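Local coordinates for protein endoglucanase (PDB 2C26) that probably helps break down cellulose as part of a larger cellulase, of which this piece carries a calcium-binding PKD domain and a second all-beta domain, at residues A[29-34]-A[42-47]; A[9-14]-A[33-38]. All coordinates share one frame; numbering follows the deposited sequence.

Contact 1: A[29-34]-A[42-47]; sequences FNASNS and AYYVWD. Unlike the reference sequence in segment 42-47: V45 (reference Ala). With EDO (1,2-ethanediol), chain K.
In the core of the PKD beta-sandwich, F29, near the end of strand 27-30, and A31, just after it, meet W46 and Y44, which reach across from strand 41-47 of the other sheet. No hydrogen bond joins the segments directly; apolar side chains fill the gap between their backbones. The six-membered ring of W46 ends between two carbons: its CZ3 lies 3.6 Å from F29 CB, while its CZ2 is 3.7 Å from A31 CB. The F29 ring is inclined to the indole at 45°, an oblique pairing with centroids 5.8 Å apart. With CG anti to its carbonyl carbon (chi1 -62°), W46 sends the six-membered ring toward F29 and A31; NE1 is hydrogen-bonded to S56 OG. Y44 lies next along the same strand face, its CD2 3.9 Å from A31 CB and its ring edge turned to S34 CB. The phenol OH holds a water in the ring plane, 2.6 Å from OH, which probably also donates to S34 O at 2.7 Å and so links Y44 to the turn. That turn, type I from A31 to S34, is closed by S34 N to A31 O and overlapped at its start by an Asx turn in which N30 OD1 accepts from S32 N at 2.9 Å, in the carbonyl plane. Aromatic and apolar side chains packed between two antiparallel sheets are characteristic of the immunoglobulin-like PKD fold.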
ATOM      1  N   PHE A  29     -13.022  13.543  21.095  1.00 36.46           N
ATOM      2  CA  PHE A  29     -12.064  12.666  21.777  1.00 36.85           C
ATOM      3  C   PHE A  29     -12.682  12.195  23.088  1.00 37.10           C
ATOM      4  O   PHE A  29     -13.254  12.987  23.843  1.00 37.39           O
ATOM      5  CB  PHE A  29     -10.738  13.392  22.029  1.00 36.08           C
ATOM      6  CG  PHE A  29     -10.048  13.843  20.771  1.00 37.07           C
ATOM      7  CD1 PHE A  29     -10.321  15.104  20.217  1.00 36.34           C
ATOM      8  CD2 PHE A  29      -9.134  13.006  20.123  1.00 36.39           C
ATOM      9  CE1 PHE A  29      -9.680  15.530  19.039  1.00 35.02           C
ATOM     10  CE2 PHE A  29      -8.489  13.418  18.943  1.00 36.56           C
ATOM     11  CZ  PHE A  29      -8.769  14.682  18.403  1.00 36.02           C
ATOM     12  N   ASN A  30     -12.570  10.902  23.355  1.00 37.26           N
ATOM     13  CA  ASN A  30     -13.302  10.298  24.462  1.00 36.87           C
ATOM     14  C   ASN A  30     -12.358   9.484  25.342  1.00 36.82           C
ATOM     15  O   ASN A  30     -11.949   8.378  24.984  1.00 37.09           O
ATOM     16  CB  ASN A  30     -14.440   9.427  23.915  1.00 36.59           C
ATOM     17  CG  ASN A  30     -15.374   8.923  25.002  1.00 36.79           C
ATOM     18  OD1 ASN A  30     -14.947   8.614  26.112  1.00 38.45           O
ATOM     19  ND2 ASN A  30     -16.662   8.840  24.684  1.00 37.51           N
ATOM     20  N   ALA A  31     -12.014  10.050  26.490  1.00 36.64           N
ATOM     21  CA  ALA A  31     -11.096   9.414  27.436  1.00 36.45           C
ATOM     22  C   ALA A  31     -11.822   8.655  28.553  1.00 35.93           C
ATOM     23  O   ALA A  31     -11.241   8.407  29.605  1.00 36.59           O
ATOM     24  CB  ALA A  31     -10.155  10.475  28.024  1.00 35.55           C
ATOM     25  N   SER A  32     -13.083   8.281  28.335  1.00 35.81           N
ATOM     26  CA  SER A  32     -13.911   7.731  29.421  1.00 35.39           C
ATOM     27  C   SER A  32     -13.476   6.355  29.940  1.00 34.85           C
ATOM     28  O   SER A  32     -13.901   5.944  31.017  1.00 33.69           O
ATOM     29  CB  SER A  32     -15.392   7.715  29.051  1.00 35.59           C
ATOM     30  OG  SER A  32     -15.577   6.971  27.865  1.00 37.93           O
ATOM     31  N   ASN A  33     -12.626   5.657  29.192  1.00 34.88           N
ATOM     32  CA  ASN A  33     -12.061   4.403  29.695  1.00 35.25           C
ATOM     33  C   ASN A  33     -10.822   4.609  30.561  1.00 35.46           C
ATOM     34  O   ASN A  33     -10.300   3.657  31.139  1.00 35.93           O
ATOM     35  CB  ASN A  33     -11.820   3.399  28.563  1.00 35.41           C
ATOM     36  CG  ASN A  33     -13.123   2.789  28.032  1.00 35.64           C
ATOM     37  OD1 ASN A  33     -13.177   2.304  26.900  1.00 38.33           O
ATOM     38  ND2 ASN A  33     -14.167   2.801  28.852  1.00 34.58           N
ATOM     39  N   SER A  34     -10.363   5.860  30.665  1.00 35.22           N
ATOM     40  CA  SER A  34      -9.319   6.212  31.619  1.00 35.14           C
ATOM     41  C   SER A  34      -9.890   6.060  33.017  1.00 35.17           C
ATOM     42  O   SER A  34     -11.079   6.276  33.227  1.00 35.62           O
ATOM     43  CB  SER A  34      -8.827   7.656  31.430  1.00 34.74           C
ATOM     44  OG  SER A  34      -8.359   7.881  30.125  1.00 33.80           O
ATOM     45  N   ALA A  42      -8.152  13.893  38.327  1.00 37.72           N
ATOM     46  CA  ALA A  42      -8.264  15.332  38.576  1.00 37.42           C
ATOM     47  C   ALA A  42      -8.150  16.178  37.306  1.00 37.67           C
ATOM     48  O   ALA A  42      -8.768  17.238  37.216  1.00 37.75           O
ATOM     49  CB  ALA A  42      -7.227  15.777  39.589  1.00 37.23           C
ATOM     50  N   TYR A  43      -7.334  15.737  36.350  1.00 37.18           N
ATOM     51  CA  TYR A  43      -7.118  16.486  35.105  1.00 37.37           C
ATOM     52  C   TYR A  43      -7.107  15.575  33.884  1.00 36.87           C
ATOM     53  O   TYR A  43      -6.462  14.528  33.900  1.00 36.64           O
ATOM     54  CB  TYR A  43      -5.784  17.266  35.140  1.00 37.73           C
ATOM     55  CG  TYR A  43      -5.737  18.414  36.130  1.00 38.76           C
ATOM     56  CD1 TYR A  43      -5.333  18.199  37.446  1.00 38.39           C
ATOM     57  CD2 TYR A  43      -6.080  19.721  35.744  1.00 38.56           C
ATOM     58  CE1 TYR A  43      -5.291  19.238  38.363  1.00 39.88           C
ATOM     59  CE2 TYR A  43      -6.034  20.778  36.660  1.00 38.28           C
ATOM     60  CZ  TYR A  43      -5.640  20.519  37.969  1.00 38.77           C
ATOM     61  OH  TYR A  43      -5.581  21.525  38.901  1.00 40.35           O
ATOM     62  N   TYR A  44      -7.832  15.973  32.840  1.00 36.40           N
ATOM     63  CA  TYR A  44      -7.612  15.458  31.489  1.00 36.46           C
ATOM     64  C   TYR A  44      -6.953  16.583  30.706  1.00 36.76           C
ATOM     65  O   TYR A  44      -7.598  17.603  30.429  1.00 36.54           O
ATOM     66  CB  TYR A  44      -8.937  15.091  30.809  1.00 36.40           C
ATOM     67  CG  TYR A  44      -9.729  14.026  31.507  1.00 37.13           C
ATOM     68  CD1 TYR A  44     -10.669  14.359  32.496  1.00 36.76           C
ATOM     69  CD2 TYR A  44      -9.550  12.680  31.183  1.00 36.41           C
ATOM     70  CE1 TYR A  44     -11.393  13.381  33.138  1.00 38.10           C
ATOM     71  CE2 TYR A  44     -10.267  11.692  31.823  1.00 37.88           C
ATOM     72  CZ  TYR A  44     -11.187  12.042  32.796  1.00 37.84           C
ATOM     73  OH  TYR A  44     -11.906  11.051  33.425  1.00 38.59           O
ATOM     74  N   VAL A  45      -5.667  16.433  30.373  1.00 36.49           N
ATOM     75  CA  VAL A  45      -4.969  17.463  29.596  1.00 36.00           C
ATOM     76  C   VAL A  45      -4.745  16.948  28.177  1.00 35.73           C
ATOM     77  O   VAL A  45      -4.218  15.853  27.977  1.00 36.14           O
ATOM     78  CB  VAL A  45      -3.622  17.912  30.256  1.00 35.99           C
ATOM     79  CG1 VAL A  45      -2.946  19.027  29.430  1.00 36.00           C
ATOM     80  CG2 VAL A  45      -3.842  18.383  31.683  1.00 34.89           C
ATOM     81  N   TRP A  46      -5.143  17.744  27.194  1.00 34.78           N
ATOM     82  CA  TRP A  46      -5.109  17.326  25.807  1.00 34.55           C
ATOM     83  C   TRP A  46      -4.135  18.200  25.042  1.00 34.52           C
ATOM     84  O   TRP A  46      -4.210  19.426  25.113  1.00 34.39           O
ATOM     85  CB  TRP A  46      -6.497  17.466  25.177  1.00 33.79           C
ATOM     86  CG  TRP A  46      -7.573  16.613  25.805  1.00 33.86           C
ATOM     87  CD1 TRP A  46      -8.412  16.972  26.825  1.00 34.93           C
ATOM     88  CD2 TRP A  46      -7.932  15.282  25.439  1.00 33.72           C
ATOM     89  NE1 TRP A  46      -9.275  15.946  27.110  1.00 34.19           N
ATOM     90  CE2 TRP A  46      -9.000  14.892  26.279  1.00 34.34           C
ATOM     91  CE3 TRP A  46      -7.453  14.370  24.480  1.00 31.92           C
ATOM     92  CZ2 TRP A  46      -9.617  13.626  26.188  1.00 33.10           C
ATOM     93  CZ3 TRP A  46      -8.062  13.103  24.396  1.00 33.57           C
ATOM     94  CH2 TRP A  46      -9.135  12.750  25.248  1.00 33.46           C
ATOM     95  N   ASP A  47      -3.239  17.565  24.299  1.00 34.77           N
ATOM     96  CA  ASP A  47      -2.371  18.269  23.367  1.00 34.96           C
ATOM     97  C   ASP A  47      -2.789  17.800  21.987  1.00 35.04           C
ATOM     98  O   ASP A  47      -2.653  16.620  21.662  1.00 35.02           O
ATOM     99  CB  ASP A  47      -0.891  17.941  23.644  1.00 34.95           C
ATOM    100  CG  ASP A  47       0.067  18.669  22.695  1.00 35.46           C
ATOM    101  OD1 ASP A  47      -0.190  18.758  21.476  1.00 37.66           O
ATOM    102  OD2 ASP A  47       1.096  19.159  23.167  1.00 36.48           O
TER
HETATM  103  C1  EDO K 408      -9.741  19.282  34.596  1.00 43.18           C
HETATM  104  O1  EDO K 408      -9.298  18.618  33.405  1.00 43.31           O
HETATM  105  C2  EDO K 408      -9.437  20.775  34.476  1.00 42.09           C
HETATM  106  O2  EDO K 408     -10.365  21.386  33.572  1.00 43.04           O
HETATM  107  O   HOH W   1     -12.462   8.543  32.793  1.00 39.36           O

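Contact 2: A[9-14]-A[33-38]; sequences APKAIF and NSIDED. With CA (calcium ion), chain B; EDO (1,2-ethanediol), chain H.
Beside the calcium site of the PKD domain, K11 and I35 form a single antiparallel bridge between the segment leading into strand 15-17 and the loop 33-38. They are a hydrogen-bonded pair: K11 N donates to I35 O at 2.7 Å, and I35 N returns a bond to K11 O at 3.0 Å. S34 extends the pairing with its side chain, as OG accepts from I13 N at 3.1 Å with an N-H...O angle of 163°; OG also lies 2.8 Å from I13 O and near A31 O, and which of the two takes its proton is not settled. Beyond it, I13 CG2 packs beside N33 CB, the two side chains lying alongside each other. At the other end P10 crosses D36 at a slant, its CB 3.9 Å from D36 OD1. D36 swings its carboxylate to the metal with CG anti to the backbone N (chi1 -171°) and grips the calcium with both oxygens, each at 2.5 Å, whereas D38 adds OD1 alone. With water 5, N7, Q8 and D79 complete the shell, so the metal ties the N-terminal segment to this loop and to the end of strand 69-79. Water 2 accepts from E37 N and donates to both D36 OD1 and A9 O, which probably helps orient the carboxylate. On the solvent side the K11 chain, bent at chi3, lays CD and CE across I35 CG2. Its NZ stays 4.3 Å from E37 OE2, too long for a salt bridge, but water 3 connects the two groups and water 4 joins the same NZ to N33 O.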
ATOM      1  N   ALA A   9      -0.469   5.110  39.762  1.00 35.93           N
ATOM      2  CA  ALA A   9      -0.726   6.042  38.664  1.00 35.56           C
ATOM      3  C   ALA A   9      -1.985   5.616  37.898  1.00 35.42           C
ATOM      4  O   ALA A   9      -2.323   4.427  37.869  1.00 35.53           O
ATOM      5  CB  ALA A   9       0.496   6.141  37.737  1.00 35.22           C
ATOM      6  N   PRO A  10      -2.718   6.593  37.320  1.00 35.78           N
ATOM      7  CA  PRO A  10      -3.938   6.286  36.563  1.00 35.72           C
ATOM      8  C   PRO A  10      -3.723   5.581  35.213  1.00 36.21           C
ATOM      9  O   PRO A  10      -2.641   5.656  34.629  1.00 36.48           O
ATOM     10  CB  PRO A  10      -4.559   7.667  36.338  1.00 35.71           C
ATOM     11  CG  PRO A  10      -3.360   8.618  36.364  1.00 35.32           C
ATOM     12  CD  PRO A  10      -2.469   8.050  37.410  1.00 35.31           C
ATOM     13  N   LYS A  11      -4.772   4.909  34.743  1.00 36.05           N
ATOM     14  CA  LYS A  11      -4.854   4.374  33.391  1.00 36.10           C
ATOM     15  C   LYS A  11      -5.288   5.514  32.459  1.00 35.90           C
ATOM     16  O   LYS A  11      -6.322   6.119  32.687  1.00 36.22           O
ATOM     17  CB  LYS A  11      -5.882   3.221  33.346  1.00 35.80           C
ATOM     18  CG  LYS A  11      -6.142   2.659  31.942  1.00 35.74           C
ATOM     19  CD  LYS A  11      -7.448   1.860  31.829  1.00 36.04           C
ATOM     20  CE  LYS A  11      -7.391   0.552  32.586  1.00 36.35           C
ATOM     21  NZ  LYS A  11      -8.675  -0.194  32.457  1.00 36.74           N
ATOM     22  N   ALA A  12      -4.487   5.804  31.436  1.00 35.38           N
ATOM     23  CA  ALA A  12      -4.801   6.816  30.430  1.00 35.13           C
ATOM     24  C   ALA A  12      -5.010   6.176  29.062  1.00 35.06           C
ATOM     25  O   ALA A  12      -4.164   5.423  28.577  1.00 34.78           O
ATOM     26  CB  ALA A  12      -3.693   7.868  30.353  1.00 34.73           C
ATOM     27  N   ILE A  13      -6.143   6.494  28.444  1.00 34.84           N
ATOM     28  CA  ILE A  13      -6.503   5.989  27.122  1.00 34.76           C
ATOM     29  C   ILE A  13      -7.637   6.854  26.590  1.00 35.05           C
ATOM     30  O   ILE A  13      -8.401   7.416  27.370  1.00 34.94           O
ATOM     31  CB  ILE A  13      -6.914   4.473  27.152  1.00 35.09           C
ATOM     32  CG1 ILE A  13      -7.031   3.907  25.725  1.00 34.84           C
ATOM     33  CG2 ILE A  13      -8.193   4.238  27.981  1.00 34.47           C
ATOM     34  CD1 ILE A  13      -6.722   2.455  25.625  1.00 36.75           C
ATOM     35  N   PHE A  14      -7.705   6.991  25.269  1.00 35.14           N
ATOM     36  CA  PHE A  14      -8.830   7.626  24.596  1.00 35.63           C
ATOM     37  C   PHE A  14      -9.088   6.987  23.247  1.00 36.06           C
ATOM     38  O   PHE A  14      -8.216   6.317  22.680  1.00 36.23           O
ATOM     39  CB  PHE A  14      -8.664   9.164  24.464  1.00 34.97           C
ATOM     40  CG  PHE A  14      -7.579   9.600  23.505  1.00 34.09           C
ATOM     41  CD1 PHE A  14      -6.278   9.789  23.948  1.00 32.95           C
ATOM     42  CD2 PHE A  14      -7.869   9.851  22.163  1.00 34.36           C
ATOM     43  CE1 PHE A  14      -5.269  10.207  23.068  1.00 33.09           C
ATOM     44  CE2 PHE A  14      -6.870  10.262  21.276  1.00 33.40           C
ATOM     45  CZ  PHE A  14      -5.576  10.440  21.725  1.00 33.90           C
ATOM     46  N   ASN A  33     -12.626   5.657  29.192  1.00 34.88           N
ATOM     47  CA  ASN A  33     -12.061   4.403  29.695  1.00 35.25           C
ATOM     48  C   ASN A  33     -10.822   4.609  30.561  1.00 35.46           C
ATOM     49  O   ASN A  33     -10.300   3.657  31.139  1.00 35.93           O
ATOM     50  CB  ASN A  33     -11.820   3.399  28.563  1.00 35.41           C
ATOM     51  CG  ASN A  33     -13.123   2.789  28.032  1.00 35.64           C
ATOM     52  OD1 ASN A  33     -13.177   2.304  26.900  1.00 38.33           O
ATOM     53  ND2 ASN A  33     -14.167   2.801  28.852  1.00 34.58           N
ATOM     54  N   SER A  34     -10.363   5.860  30.665  1.00 35.22           N
ATOM     55  CA  SER A  34      -9.319   6.212  31.619  1.00 35.14           C
ATOM     56  C   SER A  34      -9.890   6.060  33.017  1.00 35.17           C
ATOM     57  O   SER A  34     -11.079   6.276  33.227  1.00 35.62           O
ATOM     58  CB  SER A  34      -8.827   7.656  31.430  1.00 34.74           C
ATOM     59  OG  SER A  34      -8.359   7.881  30.125  1.00 33.80           O
ATOM     60  N   ILE A  35      -9.031   5.705  33.970  1.00 35.09           N
ATOM     61  CA  ILE A  35      -9.458   5.468  35.347  1.00 35.39           C
ATOM     62  C   ILE A  35      -8.258   5.517  36.288  1.00 35.48           C
ATOM     63  O   ILE A  35      -7.158   5.076  35.942  1.00 35.23           O
ATOM     64  CB  ILE A  35     -10.242   4.112  35.503  1.00 35.34           C
ATOM     65  CG1 ILE A  35     -10.616   3.824  36.965  1.00 36.12           C
ATOM     66  CG2 ILE A  35      -9.469   2.910  34.879  1.00 35.17           C
ATOM     67  CD1 ILE A  35     -11.832   2.859  37.135  1.00 35.06           C
ATOM     68  N   ASP A  36      -8.481   6.061  37.475  1.00 35.64           N
ATOM     69  CA  ASP A  36      -7.532   5.908  38.561  1.00 36.10           C
ATOM     70  C   ASP A  36      -8.077   4.829  39.491  1.00 36.35           C
ATOM     71  O   ASP A  36      -9.153   4.994  40.063  1.00 36.55           O
ATOM     72  CB  ASP A  36      -7.326   7.224  39.311  1.00 35.98           C
ATOM     73  CG  ASP A  36      -6.187   7.139  40.300  1.00 35.88           C
ATOM     74  OD1 ASP A  36      -5.181   6.484  39.970  1.00 35.74           O
ATOM     75  OD2 ASP A  36      -6.272   7.711  41.407  1.00 35.42           O
ATOM     76  N   GLU A  37      -7.346   3.721  39.612  1.00 36.43           N
ATOM     77  CA  GLU A  37      -7.841   2.537  40.330  1.00 36.99           C
ATOM     78  C   GLU A  37      -8.003   2.734  41.842  1.00 37.12           C
ATOM     79  O   GLU A  37      -8.854   2.097  42.465  1.00 37.37           O
ATOM     80  CB  GLU A  37      -6.952   1.310  40.066  1.00 36.83           C
ATOM     81  CG  GLU A  37      -6.721   0.963  38.592  1.00 36.43           C
ATOM     82  CD  GLU A  37      -7.974   0.496  37.872  1.00 38.27           C
ATOM     83  OE1 GLU A  37      -8.987   0.176  38.527  1.00 36.86           O
ATOM     84  OE2 GLU A  37      -7.943   0.442  36.629  1.00 40.85           O
ATOM     85  N   ASP A  38      -7.173   3.595  42.423  1.00 37.60           N
ATOM     86  CA  ASP A  38      -7.148   3.802  43.873  1.00 38.20           C
ATOM     87  C   ASP A  38      -7.449   5.259  44.275  1.00 38.71           C
ATOM     88  O   ASP A  38      -7.115   5.681  45.385  1.00 39.44           O
ATOM     89  CB  ASP A  38      -5.781   3.379  44.425  1.00 37.80           C
ATOM     90  CG  ASP A  38      -4.664   4.271  43.936  1.00 36.96           C
ATOM     91  OD1 ASP A  38      -4.885   5.000  42.955  1.00 35.66           O
ATOM     92  OD2 ASP A  38      -3.575   4.269  44.535  1.00 37.37           O
TER
HETATM   93 CA    CA B 301      -3.980   7.045  42.033  1.00 36.70          CA
HETATM   94  C1  EDO H 405      -3.511   0.174  35.001  1.00 58.26           C
HETATM   95  O1  EDO H 405      -3.433   0.050  33.568  1.00 59.38           O
HETATM   96  C2  EDO H 405      -2.576   1.283  35.472  1.00 58.50           C
HETATM   97  O2  EDO H 405      -2.846   1.627  36.840  1.00 57.41           O
HETATM   98  O   HOH W   2      -4.624   3.821  39.336  1.00 33.69           O
HETATM   99  O   HOH W   3      -9.957  -0.799  35.374  1.00 30.90           O
HETATM  100  O   HOH W   4     -10.836   1.060  31.414  1.00 40.94           O
HETATM  101  O   HOH W   5      -4.656   8.740  43.832  1.00 33.79           O

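Overall arrangement
Contacts 1 and 2 lie in the same PKD domain with centres about 9 Å apart, and they share N33 and S34, where the turn after strand 27-30 runs into the calcium loop. F14, from the 9-14 segment, connects them: its ring meets W46 edge-to-face, with F14 CG 3.6 Å from W46 CZ3, and F14 CE2 comes within 3.7 Å of F29 CD2. Contact 1 thus belongs to the aromatic interior, and contact 2 borders it and continues outward to the metal. The S34 side chain is about 12 Å from the calcium and about 8 Å from that of D36, placing the ion at the far end of contact 2 from the core.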